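Local coordinates for protein putative 2,5-diketo-D-gluconic acid reductase B (Sinorhizobium meliloti, PDB 3UP8) that probably reduces carbonyl compounds such as methylglyoxal, and perhaps 2,5-diketo-D-gluconate, with NADPH as an aldo/keto reductase, at residues A142-R147 against R170-P175; N159-Q164 against L292-D297; A174-N179 against L199-T204. All blocks are in the same frame, centred on the assembly; numbering follows the deposited sequence.

Interaction 1. Residues A142-R147 against R170-P175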
ATOM      1  N   ALA A 142      14.725 -14.317  -5.626  1.00 13.34           N
ATOM      2  CA  ALA A 142      15.267 -13.024  -6.061  1.00 13.19           C
ATOM      3  C   ALA A 142      14.955 -11.917  -5.052  1.00 13.52           C
ATOM      4  O   ALA A 142      15.819 -11.089  -4.791  1.00 13.54           O
ATOM      5  CB  ALA A 142      14.760 -12.664  -7.416  1.00 12.52           C
ATOM      6  N   LEU A 143      13.749 -11.920  -4.463  1.00 14.29           N
ATOM      7  CA  LEU A 143      13.440 -10.974  -3.374  1.00 14.67           C
ATOM      8  C   LEU A 143      14.438 -11.095  -2.237  1.00 14.97           C
ATOM      9  O   LEU A 143      14.974 -10.089  -1.754  1.00 14.34           O
ATOM     10  CB  LEU A 143      12.032 -11.190  -2.795  1.00 14.72           C
ATOM     11  CG  LEU A 143      10.813 -10.554  -3.452  1.00 15.44           C
ATOM     12  CD1 LEU A 143       9.560 -11.069  -2.705  1.00 10.88           C
ATOM     13  CD2 LEU A 143      10.880  -9.014  -3.444  1.00 15.05           C
ATOM     14  N   ASN A 144      14.699 -12.331  -1.800  1.00 14.31           N
ATOM     15  CA  ASN A 144      15.662 -12.541  -0.727  1.00 14.74           C
ATOM     16  C   ASN A 144      17.086 -12.132  -1.120  1.00 13.95           C
ATOM     17  O   ASN A 144      17.836 -11.631  -0.298  1.00 13.50           O
ATOM     18  CB  ASN A 144      15.644 -14.006  -0.272  1.00 15.04           C
ATOM     19  CG  ASN A 144      14.514 -14.282   0.694  1.00 16.13           C
ATOM     20  OD1 ASN A 144      14.681 -14.152   1.901  1.00 14.91           O
ATOM     21  ND2 ASN A 144      13.347 -14.595   0.164  1.00 15.33           N
ATOM     22  N   GLU A 145      17.454 -12.371  -2.370  1.00 14.37           N
ATOM     23  CA  GLU A 145      18.793 -11.993  -2.829  1.00 14.45           C
ATOM     24  C   GLU A 145      19.010 -10.488  -2.666  1.00 13.93           C
ATOM     25  O   GLU A 145      19.993 -10.066  -2.063  1.00 14.29           O
ATOM     26  CB  GLU A 145      19.011 -12.391  -4.280  1.00 14.95           C
ATOM     27  CG  GLU A 145      20.394 -11.968  -4.831  1.00 15.58           C
ATOM     28  CD  GLU A 145      20.639 -12.466  -6.256  1.00 18.85           C
ATOM     29  OE1 GLU A 145      20.068 -13.508  -6.617  1.00 21.17           O
ATOM     30  OE2 GLU A 145      21.407 -11.819  -7.020  1.00 19.19           O
ATOM     31  N   VAL A 146      18.093  -9.683  -3.184  1.00 14.13           N
ATOM     32  CA  VAL A 146      18.274  -8.229  -3.109  1.00 14.12           C
ATOM     33  C   VAL A 146      18.164  -7.690  -1.686  1.00 14.34           C
ATOM     34  O   VAL A 146      18.783  -6.670  -1.360  1.00 14.37           O
ATOM     35  CB  VAL A 146      17.345  -7.468  -4.070  1.00 14.64           C
ATOM     36  CG1 VAL A 146      17.710  -7.797  -5.499  1.00 11.73           C
ATOM     37  CG2 VAL A 146      15.840  -7.786  -3.797  1.00 14.08           C
ATOM     38  N   ARG A 147      17.379  -8.365  -0.842  1.00 14.15           N
ATOM     39  CA  ARG A 147      17.339  -8.036   0.584  1.00 15.01           C
ATOM     40  C   ARG A 147      18.702  -8.265   1.240  1.00 15.23           C
ATOM     41  O   ARG A 147      19.223  -7.383   1.931  1.00 14.92           O
ATOM     42  CB  ARG A 147      16.238  -8.820   1.318  1.00 14.89           C
ATOM     43  CG  ARG A 147      16.045  -8.382   2.777  1.00 16.30           C
ATOM     44  CD  ARG A 147      14.876  -9.105   3.436  1.00 19.54           C
ATOM     45  NE  ARG A 147      14.760  -8.807   4.872  1.00 22.79           N
ATOM     46  CZ  ARG A 147      15.433  -9.433   5.842  1.00 25.91           C
ATOM     47  NH1 ARG A 147      16.308 -10.392   5.564  1.00 26.66           N
ATOM     48  NH2 ARG A 147      15.239  -9.087   7.112  1.00 27.70           N
ATOM     49  N   ARG A 170       6.028 -19.498   3.353  1.00 14.69           N
ATOM     50  CA  ARG A 170       6.738 -20.791   3.432  1.00 15.40           C
ATOM     51  C   ARG A 170       8.063 -20.825   2.643  1.00 14.71           C
ATOM     52  O   ARG A 170       9.059 -21.360   3.125  1.00 14.84           O
ATOM     53  CB  ARG A 170       5.810 -21.924   2.961  1.00 16.10           C
ATOM     54  CG  ARG A 170       6.425 -23.348   3.042  1.00 17.92           C
ATOM     55  CD  ARG A 170       5.367 -24.449   2.831  1.00 16.67           C
ATOM     56  NE  ARG A 170       4.383 -24.162   1.777  1.00 15.10           N
ATOM     57  CZ  ARG A 170       4.594 -24.264   0.463  1.00 17.15           C
ATOM     58  NH1 ARG A 170       5.782 -24.629  -0.026  1.00 17.42           N
ATOM     59  NH2 ARG A 170       3.616 -23.973  -0.378  1.00 17.94           N
ATOM     60  N   LEU A 171       8.066 -20.285   1.431  1.00 13.69           N
ATOM     61  CA  LEU A 171       9.262 -20.338   0.572  1.00 14.34           C
ATOM     62  C   LEU A 171      10.334 -19.294   0.908  1.00 14.25           C
ATOM     63  O   LEU A 171      11.479 -19.422   0.469  1.00 14.33           O
ATOM     64  CB  LEU A 171       8.865 -20.194  -0.899  1.00 13.81           C
ATOM     65  CG  LEU A 171       8.020 -21.323  -1.486  1.00 15.29           C
ATOM     66  CD1 LEU A 171       7.514 -20.945  -2.868  1.00 13.33           C
ATOM     67  CD2 LEU A 171       8.816 -22.647  -1.519  1.00 13.72           C
ATOM     68  N   SER A 172       9.973 -18.279   1.688  1.00 14.06           N
ATOM     69  CA  SER A 172      10.871 -17.122   1.898  1.00 14.20           C
ATOM     70  C   SER A 172      11.651 -17.225   3.180  1.00 14.49           C
ATOM     71  O   SER A 172      11.063 -17.343   4.251  1.00 13.45           O
ATOM     72  CB  SER A 172      10.079 -15.809   1.891  1.00 14.03           C
ATOM     73  OG  SER A 172      10.951 -14.694   1.991  1.00 14.78           O
ATOM     74  N   ASP A 173      12.979 -17.148   3.063  1.00 15.38           N
ATOM     75  CA  ASP A 173      13.859 -17.143   4.225  1.00 16.99           C
ATOM     76  C   ASP A 173      13.540 -15.928   5.109  1.00 16.98           C
ATOM     77  O   ASP A 173      13.378 -16.068   6.334  1.00 16.91           O
ATOM     78  CB  ASP A 173      15.328 -17.156   3.783  1.00 18.08           C
ATOM     79  CG  ASP A 173      16.294 -17.258   4.953  1.00 22.77           C
ATOM     80  OD1 ASP A 173      16.039 -18.047   5.880  1.00 25.48           O
ATOM     81  OD2 ASP A 173      17.320 -16.544   4.944  1.00 29.09           O
ATOM     82  N   ALA A 174      13.437 -14.748   4.478  1.00 16.43           N
ATOM     83  CA  ALA A 174      13.033 -13.520   5.173  1.00 16.43           C
ATOM     84  C   ALA A 174      11.510 -13.473   5.381  1.00 16.24           C
ATOM     85  O   ALA A 174      10.762 -14.008   4.556  1.00 15.70           O
ATOM     86  CB  ALA A 174      13.488 -12.286   4.372  1.00 16.52           C
ATOM     87  N   PRO A 175      11.047 -12.810   6.467  1.00 16.35           N
ATOM     88  CA  PRO A 175       9.614 -12.648   6.632  1.00 16.25           C
ATOM     89  C   PRO A 175       9.009 -11.840   5.491  1.00 15.71           C
ATOM     90  O   PRO A 175       9.702 -11.013   4.855  1.00 15.61           O
ATOM     91  CB  PRO A 175       9.468 -11.883   7.957  1.00 16.67           C
ATOM     92  CG  PRO A 175      10.793 -11.968   8.632  1.00 18.15           C
ATOM     93  CD  PRO A 175      11.812 -12.155   7.540  1.00 16.31           C
TER

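Interaction 2. Residues N159-Q164 against L292-D297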
ATOM      1  N   ASN A 159      -1.460  -8.419  -4.270  1.00 13.41           N
ATOM      2  CA  ASN A 159      -2.560  -9.066  -4.971  1.00 13.39           C
ATOM      3  C   ASN A 159      -2.501 -10.585  -4.906  1.00 13.67           C
ATOM      4  O   ASN A 159      -3.007 -11.270  -5.801  1.00 13.50           O
ATOM      5  CB  ASN A 159      -2.624  -8.589  -6.424  1.00 13.18           C
ATOM      6  CG  ASN A 159      -2.716  -7.082  -6.529  1.00 14.77           C
ATOM      7  OD1 ASN A 159      -3.704  -6.489  -6.102  1.00 14.78           O
ATOM      8  ND2 ASN A 159      -1.675  -6.449  -7.074  1.00 11.93           N
ATOM      9  N   PHE A 160      -1.878 -11.101  -3.851  1.00 13.62           N
ATOM     10  CA  PHE A 160      -1.807 -12.539  -3.642  1.00 13.64           C
ATOM     11  C   PHE A 160      -3.072 -12.986  -2.900  1.00 14.14           C
ATOM     12  O   PHE A 160      -3.546 -12.293  -1.987  1.00 12.88           O
ATOM     13  CB  PHE A 160      -0.582 -12.889  -2.792  1.00 13.74           C
ATOM     14  CG  PHE A 160       0.718 -12.945  -3.561  1.00 14.09           C
ATOM     15  CD1 PHE A 160       1.668 -13.930  -3.270  1.00 13.47           C
ATOM     16  CD2 PHE A 160       1.005 -12.020  -4.561  1.00 13.79           C
ATOM     17  CE1 PHE A 160       2.883 -13.985  -3.971  1.00 14.17           C
ATOM     18  CE2 PHE A 160       2.208 -12.076  -5.273  1.00 13.71           C
ATOM     19  CZ  PHE A 160       3.150 -13.052  -4.981  1.00 12.90           C
ATOM     20  N   ASN A 161      -3.600 -14.153  -3.270  1.00 14.58           N
ATOM     21  CA  ASN A 161      -4.690 -14.742  -2.502  1.00 15.16           C
ATOM     22  C   ASN A 161      -4.109 -15.464  -1.280  1.00 15.11           C
ATOM     23  O   ASN A 161      -2.875 -15.508  -1.123  1.00 14.96           O
ATOM     24  CB  ASN A 161      -5.560 -15.642  -3.397  1.00 15.55           C
ATOM     25  CG  ASN A 161      -4.830 -16.882  -3.892  1.00 14.96           C
ATOM     26  OD1 ASN A 161      -3.803 -17.276  -3.344  1.00 17.31           O
ATOM     27  ND2 ASN A 161      -5.373 -17.510  -4.935  1.00 16.42           N
ATOM     28  N   THR A 162      -4.968 -16.019  -0.412  1.00 14.67           N
ATOM     29  CA  THR A 162      -4.493 -16.619   0.842  1.00 14.79           C
ATOM     30  C   THR A 162      -3.566 -17.813   0.604  1.00 14.96           C
ATOM     31  O   THR A 162      -2.592 -18.012   1.328  1.00 13.63           O
ATOM     32  CB  THR A 162      -5.656 -17.010   1.828  1.00 14.83           C
ATOM     33  OG1 THR A 162      -6.544 -17.906   1.175  1.00 14.18           O
ATOM     34  CG2 THR A 162      -6.463 -15.786   2.229  1.00 15.03           C
ATOM     35  N   THR A 163      -3.868 -18.590  -0.431  1.00 15.75           N
ATOM     36  CA  THR A 163      -3.063 -19.746  -0.782  1.00 16.97           C
ATOM     37  C   THR A 163      -1.645 -19.287  -1.136  1.00 16.29           C
ATOM     38  O   THR A 163      -0.663 -19.881  -0.695  1.00 16.59           O
ATOM     39  CB  THR A 163      -3.691 -20.519  -1.966  1.00 17.28           C
ATOM     40  OG1 THR A 163      -5.024 -20.899  -1.602  1.00 20.22           O
ATOM     41  CG2 THR A 163      -2.888 -21.779  -2.256  1.00 18.75           C
ATOM     42  N   GLN A 164      -1.554 -18.198  -1.897  1.00 16.46           N
ATOM     43  CA  GLN A 164      -0.260 -17.675  -2.334  1.00 15.87           C
ATOM     44  C   GLN A 164       0.498 -16.967  -1.213  1.00 15.86           C
ATOM     45  O   GLN A 164       1.736 -16.939  -1.211  1.00 15.32           O
ATOM     46  CB  GLN A 164      -0.456 -16.762  -3.538  1.00 15.51           C
ATOM     47  CG  GLN A 164      -1.071 -17.497  -4.736  1.00 16.22           C
ATOM     48  CD  GLN A 164      -1.652 -16.561  -5.771  1.00 16.78           C
ATOM     49  OE1 GLN A 164      -2.083 -15.438  -5.469  1.00 16.06           O
ATOM     50  NE2 GLN A 164      -1.668 -17.013  -7.010  1.00 18.06           N
ATOM     51  N   LEU A 292      -2.730 -11.812 -14.625  1.00 19.49           N
ATOM     52  CA  LEU A 292      -1.956 -11.282 -13.497  1.00 18.36           C
ATOM     53  C   LEU A 292      -2.672 -11.557 -12.183  1.00 17.62           C
ATOM     54  O   LEU A 292      -2.045 -11.871 -11.166  1.00 16.05           O
ATOM     55  CB  LEU A 292      -1.772  -9.765 -13.636  1.00 18.34           C
ATOM     56  CG  LEU A 292      -1.117  -9.181 -14.883  1.00 21.36           C
ATOM     57  CD1 LEU A 292      -0.847  -7.707 -14.694  1.00 21.62           C
ATOM     58  CD2 LEU A 292       0.165  -9.903 -15.216  1.00 24.16           C
ATOM     59  N   ALA A 293      -3.991 -11.388 -12.205  1.00 16.98           N
ATOM     60  CA  ALA A 293      -4.818 -11.610 -11.025  1.00 17.16           C
ATOM     61  C   ALA A 293      -4.862 -13.095 -10.701  1.00 17.31           C
ATOM     62  O   ALA A 293      -4.830 -13.922 -11.613  1.00 18.43           O
ATOM     63  CB  ALA A 293      -6.225 -11.075 -11.274  1.00 16.86           C
ATOM     64  N   PRO A 294      -4.920 -13.447  -9.414  1.00 17.62           N
ATOM     65  CA  PRO A 294      -5.088 -14.851  -9.063  1.00 17.94           C
ATOM     66  C   PRO A 294      -6.572 -15.202  -9.022  1.00 18.99           C
ATOM     67  O   PRO A 294      -7.428 -14.321  -9.192  1.00 18.34           O
ATOM     68  CB  PRO A 294      -4.544 -14.900  -7.652  1.00 17.85           C
ATOM     69  CG  PRO A 294      -4.969 -13.572  -7.066  1.00 17.31           C
ATOM     70  CD  PRO A 294      -4.942 -12.582  -8.213  1.00 17.25           C
ATOM     71  N   GLU A 295      -6.858 -16.478  -8.780  1.00 19.88           N
ATOM     72  CA  GLU A 295      -8.200 -16.914  -8.421  1.00 21.74           C
ATOM     73  C   GLU A 295      -8.434 -16.379  -7.014  1.00 20.71           C
ATOM     74  O   GLU A 295      -7.966 -16.957  -6.037  1.00 20.82           O
ATOM     75  CB  GLU A 295      -8.301 -18.455  -8.482  1.00 21.51           C
ATOM     76  CG  GLU A 295      -9.697 -19.032  -8.237  1.00 27.89           C
ATOM     77  CD  GLU A 295     -10.709 -18.660  -9.327  1.00 33.43           C
ATOM     78  OE1 GLU A 295     -10.320 -18.051 -10.350  1.00 37.02           O
ATOM     79  OE2 GLU A 295     -11.909 -18.977  -9.158  1.00 37.13           O
ATOM     80  N   TRP A 296      -9.109 -15.237  -6.927  1.00 21.14           N
ATOM     81  CA  TRP A 296      -9.346 -14.565  -5.645  1.00 21.26           C
ATOM     82  C   TRP A 296     -10.094 -15.478  -4.661  1.00 22.69           C
ATOM     83  O   TRP A 296     -10.850 -16.357  -5.086  1.00 22.95           O
ATOM     84  CB  TRP A 296     -10.164 -13.295  -5.859  1.00 20.83           C
ATOM     85  CG  TRP A 296      -9.597 -12.304  -6.857  1.00 19.05           C
ATOM     86  CD1 TRP A 296     -10.104 -12.016  -8.090  1.00 17.09           C
ATOM     87  CD2 TRP A 296      -8.444 -11.458  -6.690  1.00 17.52           C
ATOM     88  NE1 TRP A 296      -9.342 -11.054  -8.708  1.00 16.87           N
ATOM     89  CE2 TRP A 296      -8.321 -10.686  -7.870  1.00 17.69           C
ATOM     90  CE3 TRP A 296      -7.522 -11.261  -5.652  1.00 16.01           C
ATOM     91  CZ2 TRP A 296      -7.302  -9.740  -8.050  1.00 14.72           C
ATOM     92  CZ3 TRP A 296      -6.501 -10.320  -5.835  1.00 16.02           C
ATOM     93  CH2 TRP A 296      -6.408  -9.570  -7.017  1.00 16.54           C
ATOM     94  N   ASP A 297      -9.876 -15.286  -3.359  1.00 23.76           N
ATOM     95  CA  ASP A 297     -10.615 -16.039  -2.331  1.00 25.79           C
ATOM     96  C   ASP A 297     -12.107 -15.718  -2.452  1.00 27.05           C
ATOM     97  O   ASP A 297     -12.473 -14.566  -2.676  1.00 26.44           O
ATOM     98  CB  ASP A 297     -10.101 -15.705  -0.921  1.00 25.35           C
ATOM     99  CG  ASP A 297      -8.639 -16.119  -0.716  1.00 25.81           C
ATOM    100  OD1 ASP A 297      -8.376 -17.275  -0.321  1.00 24.71           O
ATOM    101  OD2 ASP A 297      -7.748 -15.278  -0.959  1.00 24.35           O
TER
HETATM  102  O   HOH W   1      -6.639 -18.772  -2.270  1.00 21.24           O

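Interaction 3. Residues A174-N179 against L199-T204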
ATOM      1  N   ALA A 174      13.437 -14.748   4.478  1.00 16.43           N
ATOM      2  CA  ALA A 174      13.033 -13.520   5.173  1.00 16.43           C
ATOM      3  C   ALA A 174      11.510 -13.473   5.381  1.00 16.24           C
ATOM      4  O   ALA A 174      10.762 -14.008   4.556  1.00 15.70           O
ATOM      5  CB  ALA A 174      13.488 -12.286   4.372  1.00 16.52           C
ATOM      6  N   PRO A 175      11.047 -12.810   6.467  1.00 16.35           N
ATOM      7  CA  PRO A 175       9.614 -12.648   6.632  1.00 16.25           C
ATOM      8  C   PRO A 175       9.009 -11.840   5.491  1.00 15.71           C
ATOM      9  O   PRO A 175       9.702 -11.013   4.855  1.00 15.61           O
ATOM     10  CB  PRO A 175       9.468 -11.883   7.957  1.00 16.67           C
ATOM     11  CG  PRO A 175      10.793 -11.968   8.632  1.00 18.15           C
ATOM     12  CD  PRO A 175      11.812 -12.155   7.540  1.00 16.31           C
ATOM     13  N   ILE A 176       7.742 -12.113   5.214  1.00 14.03           N
ATOM     14  CA  ILE A 176       6.981 -11.360   4.224  1.00 14.14           C
ATOM     15  C   ILE A 176       6.259 -10.276   5.016  1.00 13.69           C
ATOM     16  O   ILE A 176       5.476 -10.579   5.904  1.00 13.05           O
ATOM     17  CB  ILE A 176       5.952 -12.241   3.509  1.00 13.77           C
ATOM     18  CG1 ILE A 176       6.644 -13.380   2.742  1.00 14.69           C
ATOM     19  CG2 ILE A 176       5.033 -11.394   2.602  1.00 13.94           C
ATOM     20  CD1 ILE A 176       7.486 -12.922   1.545  1.00 16.49           C
ATOM     21  N   ALA A 177       6.554  -9.015   4.704  1.00 13.47           N
ATOM     22  CA  ALA A 177       6.077  -7.902   5.507  1.00 12.93           C
ATOM     23  C   ALA A 177       4.584  -7.603   5.348  1.00 13.08           C
ATOM     24  O   ALA A 177       3.892  -7.321   6.335  1.00 13.63           O
ATOM     25  CB  ALA A 177       6.913  -6.636   5.180  1.00 12.92           C
ATOM     26  N   THR A 178       4.094  -7.633   4.105  1.00 12.99           N
ATOM     27  CA  THR A 178       2.761  -7.144   3.783  1.00 12.85           C
ATOM     28  C   THR A 178       2.266  -7.791   2.502  1.00 13.01           C
ATOM     29  O   THR A 178       3.057  -8.272   1.686  1.00 12.94           O
ATOM     30  CB  THR A 178       2.732  -5.566   3.637  1.00 13.18           C
ATOM     31  OG1 THR A 178       1.388  -5.075   3.762  1.00 13.94           O
ATOM     32  CG2 THR A 178       3.292  -5.111   2.284  1.00 12.54           C
ATOM     33  N   ASN A 179       0.947  -7.815   2.353  1.00 12.69           N
ATOM     34  CA  ASN A 179       0.292  -8.083   1.075  1.00 13.20           C
ATOM     35  C   ASN A 179      -0.533  -6.839   0.713  1.00 13.46           C
ATOM     36  O   ASN A 179      -1.483  -6.469   1.421  1.00 13.44           O
ATOM     37  CB  ASN A 179      -0.595  -9.341   1.159  1.00 12.88           C
ATOM     38  CG  ASN A 179      -1.200  -9.734  -0.192  1.00 13.85           C
ATOM     39  OD1 ASN A 179      -0.731  -9.314  -1.253  1.00 13.17           O
ATOM     40  ND2 ASN A 179      -2.256 -10.532  -0.151  1.00 14.13           N
ATOM     41  N   LEU A 199      -0.143 -15.166   9.681  1.00 19.45           N
ATOM     42  CA  LEU A 199       1.224 -15.200   9.161  1.00 19.19           C
ATOM     43  C   LEU A 199       2.084 -14.035   9.664  1.00 18.82           C
ATOM     44  O   LEU A 199       3.294 -14.010   9.455  1.00 17.99           O
ATOM     45  CB  LEU A 199       1.223 -15.275   7.626  1.00 18.39           C
ATOM     46  CG  LEU A 199       0.545 -16.499   6.999  1.00 18.94           C
ATOM     47  CD1 LEU A 199       0.354 -16.314   5.501  1.00 20.49           C
ATOM     48  CD2 LEU A 199       1.331 -17.796   7.274  1.00 22.03           C
ATOM     49  N   GLY A 200       1.455 -13.083  10.348  1.00 18.37           N
ATOM     50  CA  GLY A 200       2.182 -11.952  10.913  1.00 17.94           C
ATOM     51  C   GLY A 200       2.444 -10.830   9.932  1.00 17.71           C
ATOM     52  O   GLY A 200       3.187  -9.899  10.238  1.00 18.34           O
HETATM   53  N   MSE A 201       1.853 -10.899   8.743  1.00 17.55           N
HETATM   54  CA  MSE A 201       2.012  -9.796   7.809  1.00 17.13           C
HETATM   55  C   MSE A 201       0.870  -8.791   7.953  1.00 16.60           C
HETATM   56  O   MSE A 201      -0.157  -9.107   8.535  1.00 16.34           O
HETATM   57  CB  MSE A 201       2.155 -10.292   6.378  1.00 18.20           C
HETATM   58  CG  MSE A 201       0.933 -10.933   5.781  1.00 20.62           C
HETATM   59 SE   MSE A 201       1.355 -11.738   4.027  1.00 27.35          SE
HETATM   60  CE  MSE A 201       2.374 -13.260   4.613  1.00 24.16           C
ATOM     61  N   SER A 202       1.082  -7.580   7.454  1.00 15.78           N
ATOM     62  CA  SER A 202       0.021  -6.593   7.342  1.00 16.23           C
ATOM     63  C   SER A 202      -0.686  -6.689   5.992  1.00 15.87           C
ATOM     64  O   SER A 202      -0.300  -7.453   5.101  1.00 15.86           O
ATOM     65  CB  SER A 202       0.580  -5.180   7.527  1.00 15.57           C
ATOM     66  OG  SER A 202       1.574  -4.923   6.540  1.00 16.48           O
ATOM     67  N   LEU A 203      -1.756  -5.919   5.875  1.00 15.97           N
ATOM     68  CA  LEU A 203      -2.411  -5.692   4.623  1.00 16.63           C
ATOM     69  C   LEU A 203      -2.240  -4.216   4.266  1.00 16.70           C
ATOM     70  O   LEU A 203      -2.535  -3.320   5.079  1.00 17.18           O
ATOM     71  CB  LEU A 203      -3.885  -6.051   4.770  1.00 17.62           C
ATOM     72  CG  LEU A 203      -4.773  -6.038   3.542  1.00 18.65           C
ATOM     73  CD1 LEU A 203      -6.002  -6.909   3.813  1.00 18.07           C
ATOM     74  CD2 LEU A 203      -5.174  -4.609   3.180  1.00 20.78           C
ATOM     75  N   THR A 204      -1.742  -3.956   3.064  1.00 15.70           N
ATOM     76  CA  THR A 204      -1.723  -2.598   2.578  1.00 15.46           C
ATOM     77  C   THR A 204      -2.854  -2.371   1.575  1.00 15.47           C
ATOM     78  O   THR A 204      -2.935  -3.055   0.564  1.00 15.16           O
ATOM     79  CB  THR A 204      -0.378  -2.224   1.967  1.00 15.34           C
ATOM     80  OG1 THR A 204       0.640  -2.379   2.961  1.00 14.61           O
ATOM     81  CG2 THR A 204      -0.403  -0.753   1.497  1.00 14.69           C
TER

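Interaction 1. Residues A142-R147 against R170-P175
N144 reaches from helix 136-148 to S172 and A174, in the turn that leads from helix 162-171 into strand 176-182 of this TIM barrel. Its amide works with both ends. OD1 accepts from the backbone N of A174 at 2.9 Å, in the carbonyl plane and on a lone pair. ND2 donates to S172 OG at 3.0 Å, with the N-H...O angle a nearly straight 170° and the hydroxyl close to the amide plane. ND2 also bonds back to the carbonyl of I140 one turn earlier, and these three bonds fix the flip of the amide. Cut back to an alanine, this position would probably leave A174 N without its acceptor and S172 OG without the ND2 donor, with a gap between helix and turn. Further on, R147 has its CG anti to the backbone N (chi1 -173°) and an extended chain, which carries its guanidinium alongside the turn; A174 CB sits over one face of it and lies 3.6 Å from R147 CD. Within the turn, S172 OG donates a hydrogen bond to A174 O at 2.7 Å, tilted 16° from that carbonyl's plane.

Interaction 2. Residues N159-Q164 against L292-D297
N161 and T162, where a loop turns into helix 162-171, meet the extended segment P294-D297 of the C-terminal tail, the CA atoms of N161 and W296 being 5.6 Å apart. N161 is the N-cap of that helix and forms a capping box with Q164: Q164 N donates to N161 OD1 at 2.8 Å, almost head-on to the carbonyl (176°), and N161 N to Q164 OE1. N161 CG lies between the backbone N and carbonyl carbon (chi1 67°), turning the amide back over the helix start, and ND2 gives a 2.9 Å bond to E295 O from above that carbonyl's plane. D297 adds a second grip, OD2 taking the backbone N-H of T162 on its syn lone pair at 2.9 Å. T162 OG1 also nears D297 OD1, but the modelled separation is doubtfully short. A water links D297 OD1 with T163 OG1. P294 packs against Q164 and the loop backbone: its CB is 3.3 Å from Q164 OE1 and its CG 3.3 Å from N159 O, a buried carbonyl with no polar partner in the model. W296 brings CH2 to 4.0 Å from N159 CB, while its NE1 bonds to N288. N159 bonds to Y206, to Q180 of strand 176-182 and to H128, predicted to bind substrate, while the tail lies over the start of helix 162-171, with V192 of helix 190-199 against T162 and D297.

Interaction 3. Residues A174-N179 against L199-T204
A177 and S202 begin a run of backbone bonds between parallel strands: S202 N donates to A177 O, N179 N to S202 O and T204 N to N179 O, each at 3.0 Å. Two CA-H...O contacts reinforce the run, T178 CA to S202 O and L203 CA to N179 O.

Hydroxyls form the second group. T178 carries OG1 anti to its own N (chi1 -161°), pointing it across to the neighbouring strand, where S202 OG lies 2.8 Å and T204 OG1 2.9 Å from T178 OG1. In both pairs either oxygen could be the donor. S202 OG bonds onward to S29, so the buried hydroxyls form a small connected network. These strands, 176-182 and 202-206, are neighbours in the closed eight-stranded barrel and flank helix 190-199 in a beta-alpha-beta unit; G200, with positive phi, ends that helix in a Schellman motif.

The apolar part is at M201, a selenomethionine. Its chain, bent at chi3 (73°), runs side by side with I176, and its CE packs 3.8 Å from I176 CG2. M165 of helix 162-171 also touches the M201 side chain.

Helix 162-171 and strand 176-182, consecutive in the chain, tie the three contacts together. Interaction 2 holds the helix's first turn under the C-terminal tail; interaction 1, its centre about 19 Å away, fastens the turn at its other end to the preceding helix. That turn, through the shared A174 and P175, runs into interaction 3, where the strand pairs with the next one in the barrel; the centres of 1 and 3 are about 12 Å apart. Interactions 2 and 3 touch, N179 ND2 lying 2.9 Å from F160 O. Along the chain, interaction 3 nests within the loop closed by interaction 2, whose N159 side chain lies about 4 Å from that of the predicted substrate-binding H128.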